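Local coordinates for protein putative RnfG subunit of electron transport complex (Thermotoga maritima, PDB 3DCZ) that probably serves as the FMN-carrying G subunit of the membrane-bound Rnf complex, which is thought to couple electron transfer to ion translocation across the membrane, at residues A[62-67]-A[199-204]; A[71-76]-A[85-90]; A[153-158]-A[190-195]. One frame throughout, in Å; residues are numbered along the deposited sequence.

How the contacts relate
After helices 22-31 and 44-54 the chain enters strand 59-64, which holds one half of contact 1, and turns at once into strand 67-77. Contact 2 then closes a short hairpin loop, only eight residues lying between 71-76 and 85-90. After the remaining sheet strands, contact 3 closes a second loop between 153-158 and helix 188-206. Contact 1, whose partner segment 199-204 lies further along that helix, encloses both; contacts 2 and 3 follow in series. The antiparallel sheet thus carries contacts 1 and 2, the C-terminal helix contacts 1 and 3, and Leu202 packs on Leu73 where contacts 1 and 2 meet.

Contact 1 (A[62-67]-A[199-204]); sequences KEYKEG and YRYLEE
Lys62 and Tyr64 reach from edge strand 59-64 of the antiparallel sheet to the C-terminal helix 188-206, and both end on the carboxylate of Glu204. The local axes of strand and helix stay 10.6 Å apart at an angle of 127°, so long side chains must bridge the gap. Lys62 has CG anti to its backbone N (chi1 -174°) and runs out extended, meeting Glu204 from the opposite direction. Its NZ forms a salt bridge of 2.7 Å with Glu204 OE1, approached on the syn side but somewhat out of the carboxylate plane. The Tyr64 ring stands steeply to that carboxylate, the planes 78° apart, and Tyr64 OH donates a 2.7 Å hydrogen bond to Glu204 OE2 from above the carboxylate plane. Each oxygen therefore has its own donor, which fixes the rotation of the group and would be expected to stabilise its negative charge. Arg200 runs antiparallel alongside the Tyr64 ring, whose CD1 sits over one face of the guanidinium, toward its rim; the two planes are well tilted from parallel. Nearer the sheet, Tyr201 CD1 lies 3.9 Å from Lys62 CB, and the tyrosine side chain also touches Val69 and Leu87. The Tyr64 hydroxyl lies at the edge of the Tyr201 ring, in its plane, and Tyr64 OH comes within 3.5 Å of Tyr201 CB.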
loop_
_atom_site.group_PDB
_atom_site.type_symbol
_atom_site.label_atom_id
_atom_site.label_comp_id
_atom_site.label_asym_id
_atom_site.label_seq_id
_atom_site.Cartn_x
_atom_site.Cartn_y
_atom_site.Cartn_z
ATOM N N LYS A 62 0.962 14.548 5.127
ATOM C CA LYS A 62 1.111 15.529 4.048
ATOM C C LYS A 62 -0.122 15.549 3.170
ATOM O O LYS A 62 -0.681 14.481 2.840
ATOM C CB LYS A 62 2.324 15.232 3.180
ATOM C CG LYS A 62 2.590 16.313 2.142
ATOM C CD LYS A 62 4.062 16.307 1.731
ATOM C CE LYS A 62 4.346 17.370 0.657
ATOM N NZ LYS A 62 5.823 17.542 0.457
ATOM N N GLU A 63 -0.574 16.757 2.841
ATOM C CA GLU A 63 -1.649 16.943 1.923
ATOM C C GLU A 63 -1.074 17.315 0.560
ATOM O O GLU A 63 -0.224 18.203 0.488
ATOM C CB GLU A 63 -2.599 18.070 2.429
ATOM C CG GLU A 63 -3.861 18.193 1.629
ATOM C CD GLU A 63 -4.774 19.348 2.011
ATOM O OE1 GLU A 63 -4.409 20.161 2.869
ATOM O OE2 GLU A 63 -5.840 19.456 1.351
ATOM N N TYR A 64 -1.571 16.658 -0.482
ATOM C CA TYR A 64 -1.230 16.921 -1.875
ATOM C C TYR A 64 -2.472 17.367 -2.644
ATOM O O TYR A 64 -3.607 17.167 -2.198
ATOM C CB TYR A 64 -0.687 15.651 -2.527
ATOM C CG TYR A 64 0.590 15.105 -1.929
ATOM C CD1 TYR A 64 1.830 15.532 -2.369
ATOM C CD2 TYR A 64 0.552 14.154 -0.890
ATOM C CE1 TYR A 64 2.994 15.025 -1.848
ATOM C CE2 TYR A 64 1.712 13.635 -0.377
ATOM C CZ TYR A 64 2.934 14.045 -0.858
ATOM O OH TYR A 64 4.132 13.569 -0.349
ATOM N N LYS A 65 -2.283 17.890 -3.861
ATOM C CA LYS A 65 -3.434 18.309 -4.647
ATOM C C LYS A 65 -4.435 17.178 -4.840
ATOM O O LYS A 65 -5.640 17.397 -4.856
ATOM C CB LYS A 65 -3.005 18.884 -6.011
ATOM C CG LYS A 65 -4.115 19.513 -6.783
ATOM N N GLU A 66 -3.925 15.969 -5.011
ATOM C CA GLU A 66 -4.702 14.831 -5.447
ATOM C C GLU A 66 -5.092 13.880 -4.326
ATOM O O GLU A 66 -5.769 12.890 -4.562
ATOM C CB GLU A 66 -3.890 14.037 -6.480
ATOM C CG GLU A 66 -3.414 14.888 -7.645
ATOM C CD GLU A 66 -4.130 14.543 -8.893
ATOM O OE1 GLU A 66 -3.777 13.496 -9.475
ATOM O OE2 GLU A 66 -5.031 15.303 -9.282
ATOM N N GLY A 67 -4.643 14.154 -3.095
ATOM C CA GLY A 67 -5.008 13.287 -1.988
ATOM C C GLY A 67 -4.179 13.599 -0.755
ATOM O O GLY A 67 -3.491 14.625 -0.698
ATOM N N TYR A 199 3.823 6.521 -2.077
ATOM C CA TYR A 199 5.157 6.313 -2.656
ATOM C C TYR A 199 5.919 7.633 -2.784
ATOM O O TYR A 199 7.094 7.716 -2.399
ATOM C CB TYR A 199 5.039 5.603 -3.987
ATOM C CG TYR A 199 6.356 5.419 -4.696
ATOM C CD1 TYR A 199 7.296 4.459 -4.264
ATOM C CD2 TYR A 199 6.669 6.182 -5.821
ATOM C CE1 TYR A 199 8.511 4.303 -4.943
ATOM C CE2 TYR A 199 7.883 6.020 -6.480
ATOM C CZ TYR A 199 8.786 5.075 -6.037
ATOM O OH TYR A 199 9.979 4.900 -6.752
ATOM N N ARG A 200 5.244 8.672 -3.283
ATOM C CA ARG A 200 5.856 9.983 -3.362
ATOM C C ARG A 200 6.374 10.429 -2.015
ATOM O O ARG A 200 7.497 10.890 -1.893
ATOM C CB ARG A 200 4.873 10.989 -3.874
ATOM C CG ARG A 200 4.803 11.052 -5.343
ATOM C CD ARG A 200 3.878 12.198 -5.741
ATOM N NE ARG A 200 4.320 13.521 -5.300
ATOM C CZ ARG A 200 3.612 14.650 -5.460
ATOM N NH1 ARG A 200 2.388 14.622 -5.977
ATOM N NH2 ARG A 200 4.102 15.796 -5.092
ATOM N N TYR A 201 5.536 10.281 -1.006
ATOM C CA TYR A 201 5.916 10.706 0.339
ATOM C C TYR A 201 7.120 9.923 0.851
ATOM O O TYR A 201 8.067 10.510 1.325
ATOM C CB TYR A 201 4.708 10.552 1.285
ATOM C CG TYR A 201 5.052 10.951 2.700
ATOM C CD1 TYR A 201 4.928 12.273 3.105
ATOM C CD2 TYR A 201 5.564 10.026 3.607
ATOM C CE1 TYR A 201 5.271 12.681 4.390
ATOM C CE2 TYR A 201 5.892 10.438 4.912
ATOM C CZ TYR A 201 5.737 11.768 5.279
ATOM O OH TYR A 201 6.050 12.197 6.548
ATOM N N LEU A 202 7.091 8.596 0.731
ATOM C CA LEU A 202 8.234 7.774 1.166
ATOM C C LEU A 202 9.535 8.177 0.473
ATOM O O LEU A 202 10.595 8.236 1.093
ATOM C CB LEU A 202 7.981 6.298 0.893
ATOM C CG LEU A 202 6.980 5.612 1.799
ATOM C CD1 LEU A 202 6.750 4.138 1.365
ATOM C CD2 LEU A 202 7.474 5.671 3.240
ATOM N N GLU A 203 9.459 8.401 -0.826
ATOM C CA GLU A 203 10.624 8.871 -1.574
ATOM C C GLU A 203 11.152 10.205 -1.055
ATOM O O GLU A 203 12.382 10.372 -0.970
ATOM C CB GLU A 203 10.282 8.990 -3.056
ATOM C CG GLU A 203 10.167 7.644 -3.739
ATOM C CD GLU A 203 11.507 6.980 -3.921
ATOM O OE1 GLU A 203 12.440 7.674 -4.343
ATOM O OE2 GLU A 203 11.639 5.785 -3.658
ATOM N N GLU A 204 10.240 11.121 -0.713
ATOM C CA GLU A 204 10.604 12.461 -0.195
ATOM C C GLU A 204 11.336 12.354 1.137
ATOM O O GLU A 204 12.342 13.046 1.362
ATOM C CB GLU A 204 9.387 13.336 0.072
ATOM C CG GLU A 204 8.718 14.017 -1.089
ATOM C CD GLU A 204 7.481 14.803 -0.612
ATOM O OE1 GLU A 204 7.580 15.468 0.444
ATOM O OE2 GLU A 204 6.417 14.711 -1.262
#

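Contact 2 (A[71-76]-A[85-90]); sequences GPLYEF and YVLSGY. With ACT (acetate ion), chain D.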
loop_
_atom_site.group_PDB
_atom_site.type_symbol
_atom_site.label_atom_id
_atom_site.label_comp_id
_atom_site.label_asym_id
_atom_site.label_seq_id
_atom_site.Cartn_x
_atom_site.Cartn_y
_atom_site.Cartn_z
ATOM N N GLY A 71 -0.462 9.289 8.590
ATOM C CA GLY A 71 0.511 8.586 9.435
ATOM C C GLY A 71 -0.139 8.138 10.731
ATOM O O GLY A 71 -1.356 8.159 10.878
ATOM N N PRO A 72 0.679 7.722 11.698
ATOM C CA PRO A 72 2.122 7.680 11.646
ATOM C C PRO A 72 2.711 6.810 10.567
ATOM O O PRO A 72 2.068 5.889 10.067
ATOM C CB PRO A 72 2.493 7.037 13.011
ATOM C CG PRO A 72 1.361 7.243 13.863
ATOM C CD PRO A 72 0.151 7.254 12.994
ATOM N N LEU A 73 3.964 7.106 10.228
ATOM C CA LEU A 73 4.753 6.221 9.388
ATOM C C LEU A 73 5.191 5.084 10.320
ATOM O O LEU A 73 5.999 5.300 11.222
ATOM C CB LEU A 73 5.970 6.988 8.862
ATOM C CG LEU A 73 6.918 6.158 8.018
ATOM C CD1 LEU A 73 6.211 5.550 6.817
ATOM C CD2 LEU A 73 8.096 7.001 7.588
ATOM N N TYR A 74 4.674 3.882 10.129
ATOM C CA TYR A 74 5.084 2.733 10.927
ATOM C C TYR A 74 6.259 2.045 10.240
ATOM O O TYR A 74 6.198 1.762 9.036
ATOM C CB TYR A 74 3.942 1.721 11.047
ATOM C CG TYR A 74 2.728 2.292 11.722
ATOM C CD1 TYR A 74 2.677 2.459 13.098
ATOM C CD2 TYR A 74 1.626 2.668 10.982
ATOM C CE1 TYR A 74 1.533 2.979 13.726
ATOM C CE2 TYR A 74 0.489 3.197 11.586
ATOM C CZ TYR A 74 0.435 3.344 12.960
ATOM O OH TYR A 74 -0.681 3.890 13.619
ATOM N N GLU A 75 7.314 1.781 11.007
ATOM C CA GLU A 75 8.531 1.167 10.504
ATOM C C GLU A 75 8.734 -0.213 11.073
ATOM O O GLU A 75 8.486 -0.439 12.267
ATOM C CB GLU A 75 9.716 1.972 10.954
ATOM C CG GLU A 75 9.725 3.405 10.452
ATOM C CD GLU A 75 11.002 4.114 10.835
ATOM O OE1 GLU A 75 11.987 3.952 10.097
ATOM O OE2 GLU A 75 11.046 4.789 11.872
ATOM N N PHE A 76 9.207 -1.115 10.226
ATOM C CA PHE A 76 9.442 -2.501 10.623
ATOM C C PHE A 76 10.711 -2.989 9.950
ATOM O O PHE A 76 11.203 -2.375 8.994
ATOM C CB PHE A 76 8.266 -3.417 10.237
ATOM C CG PHE A 76 6.936 -2.933 10.702
ATOM C CD1 PHE A 76 6.211 -2.033 9.934
ATOM C CD2 PHE A 76 6.413 -3.345 11.914
ATOM C CE1 PHE A 76 4.964 -1.562 10.366
ATOM C CE2 PHE A 76 5.177 -2.863 12.360
ATOM C CZ PHE A 76 4.459 -1.973 11.581
ATOM N N TYR A 85 7.778 -0.268 5.524
ATOM C CA TYR A 85 7.090 0.949 5.934
ATOM C C TYR A 85 5.620 0.728 5.698
ATOM O O TYR A 85 5.249 0.260 4.608
ATOM C CB TYR A 85 7.605 2.131 5.095
ATOM C CG TYR A 85 9.054 2.373 5.383
ATOM C CD1 TYR A 85 9.418 3.178 6.479
ATOM C CD2 TYR A 85 10.044 1.722 4.689
ATOM C CE1 TYR A 85 10.736 3.334 6.832
ATOM C CE2 TYR A 85 11.375 1.906 5.023
ATOM C CZ TYR A 85 11.713 2.713 6.103
ATOM O OH TYR A 85 13.023 2.873 6.476
ATOM N N VAL A 86 4.785 1.043 6.679
ATOM C CA VAL A 86 3.342 0.998 6.499
ATOM C C VAL A 86 2.817 2.400 6.697
ATOM O O VAL A 86 3.135 3.089 7.654
ATOM C CB VAL A 86 2.656 -0.023 7.458
ATOM C CG1 VAL A 86 1.141 0.074 7.323
ATOM C CG2 VAL A 86 3.184 -1.448 7.181
ATOM N N LEU A 87 2.013 2.817 5.735
ATOM C CA LEU A 87 1.286 4.071 5.910
ATOM C C LEU A 87 -0.096 3.973 5.307
ATOM O O LEU A 87 -0.501 2.912 4.835
ATOM C CB LEU A 87 2.111 5.262 5.386
ATOM C CG LEU A 87 2.427 5.356 3.890
ATOM C CD1 LEU A 87 3.263 6.601 3.605
ATOM C CD2 LEU A 87 3.195 4.109 3.404
ATOM N N SER A 88 -0.844 5.070 5.409
ATOM C CA SER A 88 -2.208 5.105 4.941
ATOM C C SER A 88 -2.374 6.286 3.970
ATOM O O SER A 88 -1.566 7.224 3.925
ATOM C CB SER A 88 -3.116 5.264 6.165
ATOM O OG SER A 88 -3.156 4.027 6.883
ATOM N N GLY A 89 -3.474 6.265 3.236
ATOM C CA GLY A 89 -3.748 7.322 2.317
ATOM C C GLY A 89 -5.194 7.443 1.921
ATOM O O GLY A 89 -6.015 6.533 2.149
ATOM N N TYR A 90 -5.485 8.596 1.357
ATOM C CA TYR A 90 -6.813 8.979 0.923
ATOM C C TYR A 90 -6.743 9.663 -0.446
ATOM O O TYR A 90 -5.834 10.433 -0.706
ATOM C CB TYR A 90 -7.398 10.001 1.910
ATOM C CG TYR A 90 -8.679 10.661 1.438
ATOM C CD1 TYR A 90 -9.923 10.042 1.582
ATOM C CD2 TYR A 90 -8.636 11.899 0.788
ATOM C CE1 TYR A 90 -11.068 10.671 1.117
ATOM C CE2 TYR A 90 -9.772 12.518 0.339
ATOM C CZ TYR A 90 -10.974 11.903 0.493
ATOM O OH TYR A 90 -12.073 12.595 -0.009
HETATM C C ACT D . 15.633 2.888 4.218
HETATM O O ACT D . 14.900 2.073 4.803
HETATM O OXT ACT D . 16.784 2.458 3.976
HETATM C CH3 ACT D . 15.174 4.244 3.804
#
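Tyr74 and Val86 form the hydrogen-bonded antiparallel pair of the beta hairpin made by strands 67-77 and 83-90, whose local axes run 4.8 Å apart. Two backbone bonds close the ring: Tyr74 N to Val86 O at 3.0 Å and Val86 N to Tyr74 O at 2.8 Å. Tyr74 O also accepts a CA-H contact from Tyr85 CA. The next pair, Glu75 with Tyr85, is non-hydrogen-bonded.

Apolar contacts divide between the two faces. On the face of Tyr74 and Val86, Phe76 brings CE1 to 3.7 Å from Val86 CG2, and Val51 and Ile50 of helix 44-54 touch Tyr74 and Phe76 respectively. On the other face Leu73 CD1 lies 4.0 Å from Tyr85 CD1; Leu202 of helix 188-206 packs on both residues.

Glu75 runs beside the Tyr85 ring in the same direction, its carboxylate tilted 20° from the ring plane, and Glu75 OE1 is 3.6 Å from Tyr85 CE1. Tyr85 OH donates a 2.6 Å bond to O of an acetate, probably from the crystallisation liquor, which lies in the ring plane and is also bound by Asn83 ND2. The chemistry implies a hairpin joined through its backbone, with apolar side chains on both faces; Tyr74 OH is satisfied within the protein by Gly55 O and Lys24 NZ, whereas the partner of Tyr85 OH is a crystallisation ion.

Contact 3 (A[153-158]-A[190-195]); sequences LRVDKD and AVVTAL
Val192 of the C-terminal helix meets the chain around Leu153, just before the short strand 154-155, in a contact with no hydrogen bond between the two segments. Its tight part is centred on one methyl, pressed against a peptide oxygen as well as against apolar atoms. Val192 CG1, anti to the backbone N (chi1 158°, some way from the ideal 180°), is directed at the Leu153 peptide, and CG1 of Val192 lies only 3.1 Å from Leu153 O. The same methyl is 3.8 Å from Leu153 CB, so it meets both the backbone and the root of the leucine. One turn along, the leucine branch crosses Leu195 at a slant: Leu153 CD1 is 3.6 Å from Leu195 CB and 4.0 Å from Leu195 CD1. The CA atoms of Leu153 and Val192 are 6.1 Å apart.

Between the two segments, packing is slacker at Val155, where Val192 CG2 reaches Val155 CG1 at 4.0 Å; buried Val155 also touches Pro188 and Arg189 of the same helix. Its side chain is about 5 Å from a bound sulfate, probably taken up from the crystallisation liquor. On the solvent side, the CB of exposed Arg154 points away from the helix and the residue contributes little buried surface, while exposed Asp158 forms a salt bridge with Arg189.

Both segments belong to the FMN-binding domain. Strand 154-155 pairs in parallel with strand 174-175, whose Val175 also touches Val192, and Leu153 N is bonded to the Asn196 side chain. From its other flank the helix packs on the large antiparallel sheet, Leu195 on Ala102 and Ala194 on Val100 of strand 98-107, which places helix 188-206 between the two sheets.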
loop_
_atom_site.group_PDB
_atom_site.type_symbol
_atom_site.label_atom_id
_atom_site.label_comp_id
_atom_site.label_asym_id
_atom_site.label_seq_id
_atom_site.Cartn_x
_atom_site.Cartn_y
_atom_site.Cartn_z
ATOM N N LEU A 153 1.880 3.912 -10.780
ATOM C CA LEU A 153 0.769 2.963 -10.901
ATOM C C LEU A 153 -0.387 3.551 -11.695
ATOM O O LEU A 153 -0.683 4.742 -11.583
ATOM C CB LEU A 153 0.275 2.573 -9.513
ATOM C CG LEU A 153 1.275 1.941 -8.567
ATOM C CD1 LEU A 153 0.588 1.837 -7.202
ATOM C CD2 LEU A 153 1.627 0.564 -9.120
ATOM N N ARG A 154 -1.075 2.711 -12.462
ATOM C CA ARG A 154 -2.246 3.144 -13.203
ATOM C C ARG A 154 -3.122 1.937 -13.445
ATOM O O ARG A 154 -2.620 0.803 -13.515
ATOM C CB ARG A 154 -1.823 3.819 -14.484
ATOM C CG ARG A 154 -0.983 3.008 -15.325
ATOM C CD ARG A 154 -0.514 3.845 -16.525
ATOM N NE ARG A 154 0.457 3.060 -17.245
ATOM C CZ ARG A 154 0.710 3.181 -18.536
ATOM N NH1 ARG A 154 0.086 4.089 -19.261
ATOM N NH2 ARG A 154 1.605 2.389 -19.061
ATOM N N VAL A 155 -4.424 2.178 -13.511
ATOM C CA VAL A 155 -5.342 1.103 -13.877
ATOM C C VAL A 155 -5.173 0.746 -15.364
ATOM O O VAL A 155 -4.734 1.585 -16.168
ATOM C CB VAL A 155 -6.802 1.492 -13.528
ATOM C CG1 VAL A 155 -6.939 1.759 -12.031
ATOM C CG2 VAL A 155 -7.303 2.691 -14.383
ATOM N N ASP A 156 -5.529 -0.485 -15.751
ATOM C CA ASP A 156 -5.254 -0.944 -17.129
ATOM C C ASP A 156 -5.967 -0.122 -18.208
ATOM O O ASP A 156 -5.421 0.032 -19.307
ATOM C CB ASP A 156 -5.439 -2.468 -17.314
ATOM C CG ASP A 156 -6.867 -2.942 -17.153
ATOM O OD1 ASP A 156 -7.529 -2.623 -16.141
ATOM O OD2 ASP A 156 -7.299 -3.713 -18.048
ATOM N N LYS A 157 -7.157 0.415 -17.885
ATOM C CA LYS A 157 -7.917 1.280 -18.818
ATOM C C LYS A 157 -7.031 2.431 -19.245
ATOM O O LYS A 157 -6.996 2.792 -20.406
ATOM C CB LYS A 157 -9.201 1.823 -18.180
ATOM C CG LYS A 157 -10.427 1.028 -18.553
ATOM C CD LYS A 157 -11.644 1.410 -17.712
ATOM N N ASP A 158 -6.291 2.987 -18.295
ATOM C CA ASP A 158 -5.460 4.132 -18.549
ATOM C C ASP A 158 -4.273 3.739 -19.448
ATOM O O ASP A 158 -3.806 4.558 -20.228
ATOM C CB ASP A 158 -5.028 4.781 -17.242
ATOM C CG ASP A 158 -6.165 5.568 -16.553
ATOM O OD1 ASP A 158 -7.220 5.880 -17.187
ATOM O OD2 ASP A 158 -5.977 5.962 -15.384
ATOM N N ALA A 190 -8.942 5.780 -7.572
ATOM C CA ALA A 190 -8.710 6.487 -6.321
ATOM C C ALA A 190 -7.713 5.713 -5.471
ATOM O O ALA A 190 -6.836 6.281 -4.824
ATOM C CB ALA A 190 -10.047 6.713 -5.548
ATOM N N VAL A 191 -7.834 4.393 -5.477
ATOM C CA VAL A 191 -6.853 3.537 -4.756
ATOM C C VAL A 191 -5.440 3.719 -5.325
ATOM O O VAL A 191 -4.481 3.919 -4.581
ATOM C CB VAL A 191 -7.241 2.056 -4.781
ATOM C CG1 VAL A 191 -6.174 1.173 -4.041
ATOM C CG2 VAL A 191 -8.629 1.863 -4.163
ATOM N N VAL A 192 -5.310 3.623 -6.642
ATOM C CA VAL A 192 -4.035 3.860 -7.309
ATOM C C VAL A 192 -3.462 5.240 -6.962
ATOM O O VAL A 192 -2.271 5.395 -6.693
ATOM C CB VAL A 192 -4.207 3.656 -8.829
ATOM C CG1 VAL A 192 -3.121 4.373 -9.662
ATOM C CG2 VAL A 192 -4.261 2.167 -9.130
ATOM N N THR A 193 -4.319 6.265 -6.939
ATOM C CA THR A 193 -3.847 7.618 -6.632
ATOM C C THR A 193 -3.260 7.676 -5.229
ATOM O O THR A 193 -2.152 8.202 -5.023
ATOM C CB THR A 193 -4.983 8.633 -6.799
ATOM O OG1 THR A 193 -5.347 8.696 -8.195
ATOM C CG2 THR A 193 -4.555 10.032 -6.354
ATOM N N ALA A 194 -4.008 7.153 -4.260
ATOM C CA ALA A 194 -3.534 7.065 -2.873
ATOM C C ALA A 194 -2.163 6.355 -2.771
ATOM O O ALA A 194 -1.219 6.839 -2.123
ATOM C CB ALA A 194 -4.587 6.365 -2.001
ATOM N N LEU A 195 -2.050 5.220 -3.443
ATOM C CA LEU A 195 -0.803 4.435 -3.458
ATOM C C LEU A 195 0.355 5.260 -4.047
ATOM O O LEU A 195 1.461 5.295 -3.498
ATOM C CB LEU A 195 -1.017 3.136 -4.252
ATOM C CG LEU A 195 -1.885 2.121 -3.513
ATOM C CD1 LEU A 195 -2.206 0.947 -4.457
ATOM C CD2 LEU A 195 -1.210 1.625 -2.192
#